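Local structure of alkaline serine protease (Pseudoalteromonas sp., 1Y9Z) at residues A[96-101]-A[111-116]; A[217-222]-A[334-339]; A[177-182]-A[187-192]; A[38-43]-A[68-73]; A[145-150]-A[389-394]. The protein probably hydrolyses peptide bonds as a subtilisin-like serine protease of a cold-adapted Antarctic bacterium. All blocks are in the same frame, centred on the assembly; numbering follows the deposited sequence.

Overall arrangement
Interactions 1, 3, 4 and 5 belong to the subtilisin-like alpha/beta domain, the last at helix ends near its surface, and interaction 2 to the inserted beta barrel. The first four are buried, the fifth only partly. Interactions 1 and 3 reach the same central sheet, about 25 Å between centres, and 1 and 5 touch through helices 110-119 and 137-148. Chemistry follows place: interactions 1 and 2 join their segments by small aliphatic groups, interaction 3 adds direct hydrogen bonds that join a turn to a strand, interaction 4 lays a leucine, next in sequence to a calcium-binding aspartate, on a helix, and interaction 5 relies on bridging waters. Interactions 1 and 2 lie on opposite sides of the chain's centre.

Interaction 1. Residues A[96-101]-A[111-116]; sequences VKVFNE and VAAIDT. With PMS (phenylmethanesulfonic acid), chain H.
Val96 packs against the helix at Ala113 and Thr116. From CB, which points at the helix, the valine forks. CG1, anti to the backbone N (chi1 175°), meets Ala113 CB at 3.9 Å. CG2, the branch beside the backbone N, lies 4.1 Å from the methyl CG2 of Thr116, with the carbonyl oxygen of Ala113 also near. Val98, two residues on, brings CG1 to the same Ala113 CB at 3.9 Å, so that the alanine methyl is met by a branch from each valine. A small residue suits this point, because the strand and helix backbones come close together. The hydroxyl of Thr116 is turned back into the helix, leaving the methyl CG2 on the side of Val96: OG1 donates to Ala112 O at 3.0 Å, from the opposite face of that carbonyl to the donor Thr116 N. Beyond the valines, Val98 CG2 sits over the rim of one face of the Phe99 ring. The ring's CZ comes obliquely to C4 of the bound phenylmethanesulfonic acid at 3.6 Å. With an alanine at Phe99, the ligand's ring would probably lose this neighbour and a gap would open beside Val98. The strand and helix form the first half of a beta-alpha-beta crossover that returns to the parallel sheet at strand 125-128, while Phe99 carries the strand's end into the ligand pocket of the subtilase domain.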
# COMPACT_ATOMS: atom_id res chain seq x y z
N VAL A 96 -2.43 4.28 18.49
CA VAL A 96 -3.25 5.40 18.94
C VAL A 96 -4.32 5.50 17.85
O VAL A 96 -4.03 5.83 16.70
CB VAL A 96 -2.46 6.72 19.03
CG1 VAL A 96 -3.42 7.86 19.38
CG2 VAL A 96 -1.39 6.61 20.11
N LYS A 97 -5.55 5.17 18.22
CA LYS A 97 -6.68 5.17 17.30
C LYS A 97 -7.39 6.52 17.28
O LYS A 97 -8.07 6.89 18.24
CB LYS A 97 -7.66 4.07 17.71
CG LYS A 97 -8.86 3.89 16.80
CD LYS A 97 -9.78 2.82 17.36
CE LYS A 97 -11.07 2.69 16.57
NZ LYS A 97 -12.01 1.75 17.25
N VAL A 98 -7.22 7.26 16.18
CA VAL A 98 -7.85 8.57 16.05
C VAL A 98 -9.06 8.55 15.12
O VAL A 98 -9.84 9.51 15.10
CB VAL A 98 -6.84 9.62 15.52
CG1 VAL A 98 -5.69 9.79 16.51
CG2 VAL A 98 -6.31 9.21 14.15
N PHE A 99 -9.23 7.47 14.36
CA PHE A 99 -10.35 7.35 13.44
C PHE A 99 -11.35 6.26 13.77
O PHE A 99 -10.98 5.15 14.15
CB PHE A 99 -9.87 7.07 12.01
CG PHE A 99 -9.04 8.17 11.41
CD1 PHE A 99 -7.68 7.96 11.17
CD2 PHE A 99 -9.61 9.38 11.05
CE1 PHE A 99 -6.91 8.96 10.58
CE2 PHE A 99 -8.84 10.38 10.46
CZ PHE A 99 -7.49 10.17 10.22
N ASN A 100 -12.63 6.60 13.62
CA ASN A 100 -13.71 5.64 13.79
C ASN A 100 -14.21 5.46 12.36
O ASN A 100 -13.75 6.15 11.45
CB ASN A 100 -14.85 6.20 14.65
CG ASN A 100 -14.49 6.32 16.11
OD1 ASN A 100 -13.92 5.41 16.70
ND2 ASN A 100 -14.83 7.46 16.71
N GLU A 101 -15.14 4.53 12.16
CA GLU A 101 -15.69 4.29 10.84
C GLU A 101 -16.21 5.60 10.23
O GLU A 101 -16.03 5.85 9.04
CB GLU A 101 -16.82 3.27 10.93
CG GLU A 101 -17.49 2.95 9.60
CD GLU A 101 -18.65 1.98 9.75
OE1 GLU A 101 -19.21 1.56 8.72
OE2 GLU A 101 -19.00 1.64 10.90
N VAL A 111 -1.74 16.67 17.70
CA VAL A 111 -0.61 16.93 18.58
C VAL A 111 -0.76 16.08 19.84
O VAL A 111 0.22 15.51 20.33
CB VAL A 111 -0.54 18.43 18.96
CG1 VAL A 111 0.40 18.64 20.15
CG2 VAL A 111 -0.03 19.24 17.77
N ALA A 112 -1.98 15.99 20.36
CA ALA A 112 -2.23 15.19 21.56
C ALA A 112 -1.96 13.71 21.29
O ALA A 112 -1.45 13.00 22.15
CB ALA A 112 -3.66 15.40 22.04
N ALA A 113 -2.32 13.25 20.09
CA ALA A 113 -2.10 11.86 19.71
C ALA A 113 -0.60 11.58 19.67
O ALA A 113 -0.15 10.53 20.13
CB ALA A 113 -2.73 11.58 18.35
N ILE A 114 0.16 12.50 19.10
CA ILE A 114 1.60 12.33 19.02
C ILE A 114 2.18 12.35 20.44
O ILE A 114 3.04 11.54 20.77
CB ILE A 114 2.25 13.44 18.17
CG1 ILE A 114 1.73 13.35 16.73
CG2 ILE A 114 3.76 13.31 18.19
CD1 ILE A 114 2.16 14.50 15.83
N ASP A 115 1.69 13.26 21.29
CA ASP A 115 2.16 13.32 22.67
C ASP A 115 1.95 11.97 23.33
O ASP A 115 2.81 11.47 24.05
CB ASP A 115 1.40 14.38 23.48
CG ASP A 115 1.72 15.80 23.07
OD1 ASP A 115 2.84 16.05 22.58
OD2 ASP A 115 0.86 16.68 23.26
N THR A 116 0.78 11.38 23.10
CA THR A 116 0.45 10.08 23.68
C THR A 116 1.42 9.01 23.18
O THR A 116 1.90 8.18 23.94
CB THR A 116 -1.00 9.68 23.32
OG1 THR A 116 -1.90 10.62 23.91
CG2 THR A 116 -1.32 8.28 23.82
C PMS H . -5.20 8.70 3.20
S PMS H . -3.39 8.65 3.19
C1 PMS H . -5.80 9.37 4.46
C2 PMS H . -6.05 10.79 4.43
C3 PMS H . -6.61 11.44 5.57
C4 PMS H . -6.90 10.63 6.73
C5 PMS H . -6.66 9.24 6.77
C6 PMS H . -6.11 8.54 5.66
O2S PMS H . -2.92 9.88 3.82
O1S PMS H . -2.91 8.56 1.84

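Interaction 2. Residues A[217-222]-A[334-339]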
# COMPACT_ATOMS: atom_id res chain seq x y z
N ALA A 217 -7.91 -12.29 -5.17
CA ALA A 217 -8.11 -12.84 -6.50
C ALA A 217 -7.07 -13.91 -6.75
O ALA A 217 -6.07 -14.00 -6.02
CB ALA A 217 -7.99 -11.73 -7.54
N ASP A 218 -7.29 -14.73 -7.77
CA ASP A 218 -6.36 -15.80 -8.08
C ASP A 218 -6.52 -16.22 -9.54
O ASP A 218 -7.57 -16.01 -10.15
CB ASP A 218 -6.60 -17.00 -7.16
CG ASP A 218 -5.40 -17.91 -7.04
OD1 ASP A 218 -4.38 -17.66 -7.72
OD2 ASP A 218 -5.47 -18.88 -6.26
N ILE A 219 -5.45 -16.80 -10.08
CA ILE A 219 -5.43 -17.32 -11.44
C ILE A 219 -4.73 -18.66 -11.31
O ILE A 219 -3.60 -18.72 -10.82
CB ILE A 219 -4.60 -16.44 -12.40
CG1 ILE A 219 -5.24 -15.06 -12.55
CG2 ILE A 219 -4.51 -17.13 -13.77
CD1 ILE A 219 -4.40 -14.09 -13.36
N THR A 220 -5.38 -19.73 -11.74
CA THR A 220 -4.80 -21.05 -11.65
C THR A 220 -4.75 -21.76 -13.00
O THR A 220 -5.72 -21.76 -13.75
CB THR A 220 -5.59 -21.94 -10.66
OG1 THR A 220 -5.62 -21.32 -9.37
CG2 THR A 220 -4.95 -23.31 -10.54
N ILE A 221 -3.59 -22.34 -13.29
CA ILE A 221 -3.37 -23.08 -14.53
C ILE A 221 -2.48 -24.27 -14.20
O ILE A 221 -1.44 -24.11 -13.54
CB ILE A 221 -2.68 -22.21 -15.61
CG1 ILE A 221 -3.57 -21.02 -15.98
CG2 ILE A 221 -2.41 -23.06 -16.85
CD1 ILE A 221 -2.98 -20.12 -17.06
N GLY A 222 -2.88 -25.46 -14.64
CA GLY A 222 -2.08 -26.64 -14.38
C GLY A 222 -1.91 -26.92 -12.89
O GLY A 222 -0.88 -27.44 -12.47
N VAL A 334 -9.86 -9.60 -13.33
CA VAL A 334 -8.71 -9.25 -12.50
C VAL A 334 -7.65 -8.45 -13.26
O VAL A 334 -7.71 -8.33 -14.49
CB VAL A 334 -8.04 -10.52 -11.94
CG1 VAL A 334 -9.05 -11.34 -11.15
CG2 VAL A 334 -7.45 -11.36 -13.07
N SER A 335 -6.68 -7.93 -12.52
CA SER A 335 -5.60 -7.14 -13.08
C SER A 335 -4.24 -7.71 -12.66
O SER A 335 -4.04 -8.04 -11.49
CB SER A 335 -5.71 -5.69 -12.61
OG SER A 335 -4.56 -4.93 -12.96
N VAL A 336 -3.32 -7.84 -13.61
CA VAL A 336 -1.98 -8.35 -13.34
C VAL A 336 -0.96 -7.44 -14.03
O VAL A 336 -1.32 -6.70 -14.96
CB VAL A 336 -1.79 -9.80 -13.86
CG1 VAL A 336 -2.77 -10.74 -13.15
CG2 VAL A 336 -2.00 -9.85 -15.36
N ASP A 337 0.29 -7.49 -13.60
CA ASP A 337 1.31 -6.65 -14.22
C ASP A 337 1.69 -7.16 -15.60
O ASP A 337 1.27 -8.25 -16.00
CB ASP A 337 2.54 -6.50 -13.29
CG ASP A 337 3.30 -7.80 -13.10
OD1 ASP A 337 4.10 -7.86 -12.14
OD2 ASP A 337 3.12 -8.74 -13.89
N ARG A 338 2.48 -6.38 -16.34
CA ARG A 338 2.85 -6.77 -17.69
C ARG A 338 3.64 -8.07 -17.79
O ARG A 338 3.37 -8.89 -18.67
CB ARG A 338 3.63 -5.65 -18.37
CG ARG A 338 3.86 -5.90 -19.86
CD ARG A 338 4.42 -4.67 -20.56
NE ARG A 338 4.52 -4.87 -22.00
CZ ARG A 338 3.48 -5.01 -22.82
NH1 ARG A 338 2.25 -4.96 -22.34
NH2 ARG A 338 3.68 -5.19 -24.12
N ALA A 339 4.62 -8.26 -16.91
CA ALA A 339 5.43 -9.47 -16.94
C ALA A 339 4.54 -10.70 -16.82
O ALA A 339 4.72 -11.68 -17.55
CB ALA A 339 6.44 -9.44 -15.80
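Ala217, Ile219, Val334 and Val336 meet through methyl groups alone; among them there is no ring, amide or carboxylate to offer a face or an edge. The nearest flat side group, the carboxylate of Asp218, is on a residue whose CB points away from the other strand, and its OD1 is hydrogen-bonded to Ser225 OG. The contact between the two strands is thus aliphatic, bordered by Tyr226, Tyr309 and Asn356. Ala217 CB touches Val334 CG1 at 3.8 Å, where the short side chain lets the valine come close to the strand. Val334 also extends CG2 to Ile219 CD1, at 4.1 Å, the two side chains crossing at a slant. Ile219 is long enough to span the gap. With CG1 anti to the carbonyl carbon (chi1 -64°) and the chain then extended (chi2 174°), CD1 is carried across to meet Val336 CG1 tip to tip at 3.7 Å. One isoleucine methyl thus lies against both valines, whose beta branching suits their extended strand. Ser335, between them, points away, and its OG bonds instead to Arg281 and to the carbonyl of Gln318. Where strand 333-336 ends, Asp337 takes the N-cap position of helix 338-345. The axes of the short strand segments approach to 8.2 Å with an angle of 73° between their directions. They are therefore layered face to face and not paired edge to edge: strand 214-221 pairs with 351-360, and strand 333-336 with 305-309. Such steeply crossed strands, joined through a greasy interior that Ile307 and Val231 help to fill, are characteristic of a curled beta barrel like the one inserted into this subtilase.

Interaction 3. Residues A[177-182]-A[187-192]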
# COMPACT_ATOMS: atom_id res chain seq x y z
N VAL A 177 6.03 11.34 2.48
CA VAL A 177 6.19 10.15 1.65
C VAL A 177 5.29 10.07 0.43
O VAL A 177 4.07 10.22 0.54
CB VAL A 177 5.97 8.88 2.50
CG1 VAL A 177 6.16 7.64 1.64
CG2 VAL A 177 6.92 8.87 3.68
N ALA A 178 5.90 9.81 -0.73
CA ALA A 178 5.18 9.67 -1.99
C ALA A 178 5.01 8.19 -2.33
O ALA A 178 5.70 7.33 -1.78
CB ALA A 178 5.95 10.37 -3.11
N ALA A 179 4.10 7.91 -3.26
CA ALA A 179 3.82 6.54 -3.67
C ALA A 179 4.25 6.25 -5.10
O ALA A 179 4.09 7.09 -5.99
CB ALA A 179 2.32 6.26 -3.54
N VAL A 180 4.81 5.06 -5.31
CA VAL A 180 5.22 4.61 -6.64
C VAL A 180 4.70 3.19 -6.79
O VAL A 180 4.36 2.54 -5.79
CB VAL A 180 6.76 4.60 -6.83
CG1 VAL A 180 7.31 6.01 -6.70
CG2 VAL A 180 7.41 3.67 -5.82
N ASP A 181 4.62 2.69 -8.03
CA ASP A 181 4.13 1.34 -8.25
C ASP A 181 5.27 0.34 -8.41
O ASP A 181 6.44 0.69 -8.22
CB ASP A 181 3.16 1.30 -9.45
CG ASP A 181 3.83 1.62 -10.77
OD1 ASP A 181 3.09 1.90 -11.74
OD2 ASP A 181 5.07 1.58 -10.86
N SER A 182 4.95 -0.91 -8.77
CA SER A 182 5.98 -1.94 -8.89
C SER A 182 6.98 -1.77 -10.03
O SER A 182 7.90 -2.57 -10.17
CB SER A 182 5.35 -3.34 -8.94
OG SER A 182 4.59 -3.55 -10.12
N ALA A 187 2.99 7.28 -8.76
CA ALA A 187 1.55 7.03 -8.74
C ALA A 187 0.83 8.32 -9.13
O ALA A 187 1.06 9.38 -8.55
CB ALA A 187 1.12 6.60 -7.34
N ALA A 188 -0.06 8.22 -10.11
CA ALA A 188 -0.79 9.38 -10.60
C ALA A 188 -1.49 10.19 -9.52
O ALA A 188 -1.62 11.41 -9.63
CB ALA A 188 -1.80 8.96 -11.67
N PHE A 189 -1.94 9.52 -8.47
CA PHE A 189 -2.65 10.20 -7.38
C PHE A 189 -1.75 10.83 -6.32
O PHE A 189 -2.20 11.66 -5.53
CB PHE A 189 -3.58 9.21 -6.67
CG PHE A 189 -2.87 8.04 -6.05
CD1 PHE A 189 -2.94 6.78 -6.64
CD2 PHE A 189 -2.10 8.19 -4.90
CE1 PHE A 189 -2.24 5.70 -6.09
CE2 PHE A 189 -1.40 7.12 -4.35
CZ PHE A 189 -1.47 5.87 -4.95
N SER A 190 -0.48 10.44 -6.30
CA SER A 190 0.46 10.93 -5.30
C SER A 190 0.76 12.42 -5.43
O SER A 190 1.33 12.86 -6.43
CB SER A 190 1.75 10.11 -5.36
OG SER A 190 2.58 10.36 -4.24
N GLN A 191 0.38 13.19 -4.42
CA GLN A 191 0.61 14.63 -4.45
C GLN A 191 2.10 14.94 -4.58
O GLN A 191 2.94 14.33 -3.93
CB GLN A 191 0.03 15.28 -3.19
CG GLN A 191 -1.49 15.42 -3.26
CD GLN A 191 -2.14 15.76 -1.94
OE1 GLN A 191 -1.78 16.75 -1.29
NE2 GLN A 191 -3.11 14.96 -1.53
N TYR A 192 2.41 15.90 -5.45
CA TYR A 192 3.79 16.29 -5.70
C TYR A 192 4.06 17.69 -5.14
O TYR A 192 3.40 18.66 -5.52
CB TYR A 192 4.09 16.24 -7.21
CG TYR A 192 3.17 17.08 -8.07
CD1 TYR A 192 1.88 16.64 -8.40
CD2 TYR A 192 3.59 18.32 -8.54
CE1 TYR A 192 1.03 17.43 -9.18
CE2 TYR A 192 2.75 19.11 -9.32
CZ TYR A 192 1.48 18.67 -9.64
OH TYR A 192 0.67 19.47 -10.41
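Ala179 and the 187-190 turn are joined first by two hydrogen bonds. The backbone N of Ala179 donates to Ser190 OG at 3.0 Å, almost straight at 170°. Its carbonyl O accepts from Ala187 N, also at 3.0 Å, the donor tilted 29° from the carbonyl plane. Ser190 can act as acceptor here because OG stands anti to its own N (chi1 -168°), reaching back to the strand. A valine in its place would probably leave Ala179 N without this partner and set a methyl where the hydroxyl fits closely. Within the turn, Ser190 N bonds to Ala187 O at 2.9 Å, closing a type I beta turn. The second kind of contact is apolar: Ala179 CB meets Ala187 CB at 4.0 Å and Phe189 CE2 at 3.9 Å. Ala187 CB lies over the rim of one face of the phenylalanine ring, and small alanines let turn and strand lie close. Around this, strand 174-180 runs between strands 152-156 and 196-201 of the parallel sheet, while helix 368-385 packs against Val177 and, through Thr368, against Ser190.

Interaction 4. Residues A[38-43]-A[68-73]. With CA (calcium ion), chain C.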
# COMPACT_ATOMS: atom_id res chain seq x y z
N ASN A 38 -4.89 -13.13 12.74
CA ASN A 38 -3.80 -14.09 12.92
C ASN A 38 -2.42 -13.53 12.59
O ASN A 38 -1.42 -13.96 13.17
CB ASN A 38 -4.03 -15.35 12.08
CG ASN A 38 -5.18 -16.19 12.58
OD1 ASN A 38 -5.60 -16.07 13.74
ND2 ASN A 38 -5.69 -17.06 11.72
N ASP A 39 -2.35 -12.59 11.65
CA ASP A 39 -1.06 -12.01 11.27
C ASP A 39 -0.69 -10.79 12.10
O ASP A 39 0.33 -10.15 11.83
CB ASP A 39 -1.07 -11.65 9.78
CG ASP A 39 -0.26 -12.62 8.93
OD1 ASP A 39 0.02 -13.74 9.42
OD2 ASP A 39 0.09 -12.28 7.78
N LEU A 40 -1.49 -10.47 13.11
CA LEU A 40 -1.23 -9.30 13.95
C LEU A 40 -1.38 -9.54 15.45
O LEU A 40 -0.86 -8.78 16.26
CB LEU A 40 -2.16 -8.15 13.56
CG LEU A 40 -2.03 -7.57 12.15
CD1 LEU A 40 -3.15 -6.57 11.91
CD2 LEU A 40 -0.67 -6.90 12.00
N ASN A 41 -2.10 -10.59 15.81
CA ASN A 41 -2.36 -10.91 17.21
C ASN A 41 -1.14 -11.01 18.12
O ASN A 41 -1.11 -10.41 19.19
CB ASN A 41 -3.15 -12.22 17.29
CG ASN A 41 -3.57 -12.55 18.71
OD1 ASN A 41 -4.50 -11.96 19.24
ND2 ASN A 41 -2.88 -13.51 19.32
N ALA A 42 -0.14 -11.76 17.67
CA ALA A 42 1.06 -12.00 18.48
C ALA A 42 2.22 -11.02 18.37
O ALA A 42 3.36 -11.37 18.68
CB ALA A 42 1.56 -13.42 18.23
N ASN A 43 1.95 -9.79 17.94
CA ASN A 43 3.01 -8.80 17.86
C ASN A 43 3.17 -8.18 19.25
O ASN A 43 2.31 -8.33 20.11
CB ASN A 43 2.65 -7.68 16.87
CG ASN A 43 3.15 -7.96 15.47
OD1 ASN A 43 4.26 -8.47 15.29
ND2 ASN A 43 2.35 -7.61 14.47
N HIS A 68 -4.38 -2.26 7.80
CA HIS A 68 -3.64 -2.46 6.56
C HIS A 68 -2.24 -1.85 6.74
O HIS A 68 -1.23 -2.48 6.43
CB HIS A 68 -4.39 -1.79 5.40
CG HIS A 68 -3.92 -2.21 4.04
ND1 HIS A 68 -2.78 -1.69 3.46
CD2 HIS A 68 -4.42 -3.11 3.16
CE1 HIS A 68 -2.61 -2.25 2.27
NE2 HIS A 68 -3.59 -3.11 2.07
N VAL A 69 -2.20 -0.63 7.26
CA VAL A 69 -0.94 0.06 7.52
C VAL A 69 -0.07 -0.76 8.48
O VAL A 69 1.12 -0.95 8.24
CB VAL A 69 -1.23 1.46 8.13
CG1 VAL A 69 0.05 2.08 8.67
CG2 VAL A 69 -1.84 2.36 7.06
N ALA A 70 -0.68 -1.27 9.55
CA ALA A 70 0.04 -2.08 10.53
C ALA A 70 0.61 -3.35 9.91
O ALA A 70 1.73 -3.75 10.22
CB ALA A 70 -0.88 -2.44 11.69
N GLY A 71 -0.16 -3.97 9.02
CA GLY A 71 0.30 -5.18 8.36
C GLY A 71 1.54 -4.94 7.51
O GLY A 71 2.42 -5.79 7.42
N THR A 72 1.62 -3.77 6.89
CA THR A 72 2.78 -3.45 6.06
C THR A 72 4.02 -3.32 6.94
O THR A 72 5.13 -3.69 6.54
CB THR A 72 2.55 -2.14 5.28
OG1 THR A 72 1.50 -2.35 4.32
CG2 THR A 72 3.82 -1.72 4.55
N ILE A 73 3.83 -2.80 8.15
CA ILE A 73 4.91 -2.61 9.10
C ILE A 73 5.33 -3.90 9.81
O ILE A 73 6.52 -4.16 9.98
CB ILE A 73 4.52 -1.58 10.19
CG1 ILE A 73 4.38 -0.20 9.57
CG2 ILE A 73 5.56 -1.57 11.31
CD1 ILE A 73 3.74 0.83 10.48
CA CA C . 1.90 -14.10 7.89
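The calcium ion is held by both carboxylate oxygens of Asp39, the neighbour in sequence of Leu40, whose methyl lies on the helix at Ala70 and Gly71. The metal lies 2.5 Å from Asp39 OD1 and 2.6 Å from Asp39 OD2, so the carboxylate is bidentate and fixed in rotation. Glu2, Ile76, Asn78, Glu80 and Val82 complete the site, which ties the N-terminal end and the 76-82 loop to the 38-43 loop. A doubly charged ion so close to the carboxylate probably favours its ionised form. The helix is reached by the next residue. In Leu40, CG stands anti to the carbonyl carbon (chi1 -64°); CD1 carries the chain on, and the other methyl, CD2, turns to the helix. This methyl lies directly on the backbone, 4.1 Å from Gly71 CA. The same CD2 approaches Ala70 CB at 4.5 Å, a looser contact. Small residues on this side of the helix suit the approach of a bulky leucine, and Thr208 of strand 205-208 also touches Leu40. The loop is shaped as a type I beta turn from Leu40 to Asn43, its closing backbone bond weak. Further along, Asn43 ND2 donates to Ala74 O, at the helix's far end, and also bonds with Tyr33 OH. Helix 65-74 begins at His65, a residue of the ligand pocket, so the leucine packs on the helix that carries a pocket residue. A calcium site built from an aspartate, a residue near the N-terminus and a loop after this helix resembles the high-affinity calcium site of subtilisins.

Interaction 5. Residues A[145-150]-A[389-394]; sequences THYNNG and CSASQV
Gly150 and Ala391 bring together the end of one helix and the start of another, their CA atoms 5.1 Å apart. Helix 137-148 finishes in a Schellman motif: Gly150 takes positive phi (108°), which calls for glycine, and its N bonds back to Tyr147 O. In the other segment, Ser390 is at the N-cap position of helix 391-401. The ends are linked by water. One water donates to Tyr147 O at 2.9 Å and accepts from Ser392 N at 3.0 Å; a second donates to Gly150 O and takes a weak bond from Ala391 N. Of the side chains, Ala391 is small enough to set CB 3.4 Å from Gly150 O. Tyr147 crosses over with CG anti to its backbone N (chi1 176°), which sends the ring along the helix start. The ring lies obliquely to the Ala391-Ser392 backbone, CE1 3.9 Å from Ser392 CA, and its OH ends 3.3 Å from Ser392 CB. The hydroxyl of Ser392 is turned instead to Ser390 OG, at 3.0 Å, and either may donate. Trp383 of helix 368-385 backs Ala391. Polar carbonyls at one helix's C-terminal end thus face amide groups at another's N-terminal end, and the partial charges are probably complementary. These backbone groups are satisfied through water and not by each other, with the tyrosine supplying the hydrophobic part.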
# COMPACT_ATOMS: atom_id res chain seq x y z
N THR A 145 9.43 20.29 18.00
CA THR A 145 9.97 20.00 19.32
C THR A 145 10.18 18.50 19.48
O THR A 145 11.24 18.06 19.94
CB THR A 145 9.02 20.51 20.43
OG1 THR A 145 8.95 21.94 20.37
CG2 THR A 145 9.52 20.10 21.81
N HIS A 146 9.19 17.71 19.09
CA HIS A 146 9.31 16.26 19.18
C HIS A 146 10.47 15.76 18.32
O HIS A 146 11.25 14.92 18.75
CB HIS A 146 8.01 15.58 18.74
CG HIS A 146 7.01 15.43 19.84
ND1 HIS A 146 5.72 15.90 19.75
CD2 HIS A 146 7.11 14.84 21.05
CE1 HIS A 146 5.07 15.61 20.86
NE2 HIS A 146 5.89 14.96 21.67
N TYR A 147 10.56 16.28 17.10
CA TYR A 147 11.63 15.90 16.18
C TYR A 147 13.00 16.24 16.77
O TYR A 147 13.90 15.40 16.75
CB TYR A 147 11.43 16.62 14.84
CG TYR A 147 12.52 16.37 13.83
CD1 TYR A 147 12.86 15.07 13.43
CD2 TYR A 147 13.21 17.43 13.24
CE1 TYR A 147 13.85 14.85 12.47
CE2 TYR A 147 14.19 17.22 12.28
CZ TYR A 147 14.51 15.92 11.90
OH TYR A 147 15.48 15.71 10.95
N ASN A 148 13.14 17.45 17.30
CA ASN A 148 14.42 17.84 17.88
C ASN A 148 14.71 17.04 19.14
O ASN A 148 15.88 16.85 19.50
CB ASN A 148 14.43 19.34 18.19
CG ASN A 148 14.40 20.19 16.93
OD1 ASN A 148 15.06 19.87 15.94
ND2 ASN A 148 13.64 21.28 16.97
N ASN A 149 13.67 16.56 19.80
CA ASN A 149 13.85 15.75 21.01
C ASN A 149 14.26 14.33 20.64
O ASN A 149 14.53 13.52 21.52
CB ASN A 149 12.57 15.71 21.85
CG ASN A 149 12.32 17.01 22.60
OD1 ASN A 149 13.22 17.82 22.76
ND2 ASN A 149 11.09 17.19 23.06
N GLY A 150 14.30 14.03 19.35
CA GLY A 150 14.72 12.71 18.92
C GLY A 150 13.66 11.76 18.37
O GLY A 150 13.94 10.58 18.19
N CYS A 389 22.11 6.57 17.16
CA CYS A 389 21.95 7.70 16.26
C CYS A 389 20.62 8.41 16.51
O CYS A 389 19.67 7.80 17.02
CB CYS A 389 22.02 7.23 14.80
SG CYS A 389 23.54 6.33 14.34
N SER A 390 20.55 9.69 16.17
CA SER A 390 19.33 10.47 16.39
C SER A 390 18.35 10.35 15.24
O SER A 390 18.69 9.85 14.17
CB SER A 390 19.68 11.95 16.58
OG SER A 390 20.10 12.53 15.36
N ALA A 391 17.13 10.82 15.47
CA ALA A 391 16.09 10.77 14.45
C ALA A 391 16.53 11.53 13.20
O ALA A 391 16.36 11.05 12.08
CB ALA A 391 14.79 11.37 14.99
N SER A 392 17.10 12.71 13.40
CA SER A 392 17.55 13.53 12.27
C SER A 392 18.64 12.81 11.49
O SER A 392 18.70 12.89 10.27
CB SER A 392 18.07 14.88 12.77
OG SER A 392 19.20 14.73 13.61
N GLN A 393 19.51 12.09 12.20
CA GLN A 393 20.59 11.36 11.56
C GLN A 393 20.05 10.18 10.74
O GLN A 393 20.54 9.90 9.64
CB GLN A 393 21.60 10.89 12.60
CG GLN A 393 22.50 12.01 13.10
CD GLN A 393 23.37 11.63 14.28
OE1 GLN A 393 24.36 12.31 14.58
NE2 GLN A 393 23.01 10.56 14.96
N VAL A 394 19.04 9.50 11.26
CA VAL A 394 18.44 8.38 10.54
C VAL A 394 17.73 8.92 9.30
O VAL A 394 17.82 8.33 8.22
CB VAL A 394 17.43 7.62 11.43
CG1 VAL A 394 16.68 6.58 10.61
CG2 VAL A 394 18.17 6.94 12.58
O HOH W 1 16.44 14.25 15.92
O HOH W 2 16.76 10.36 18.41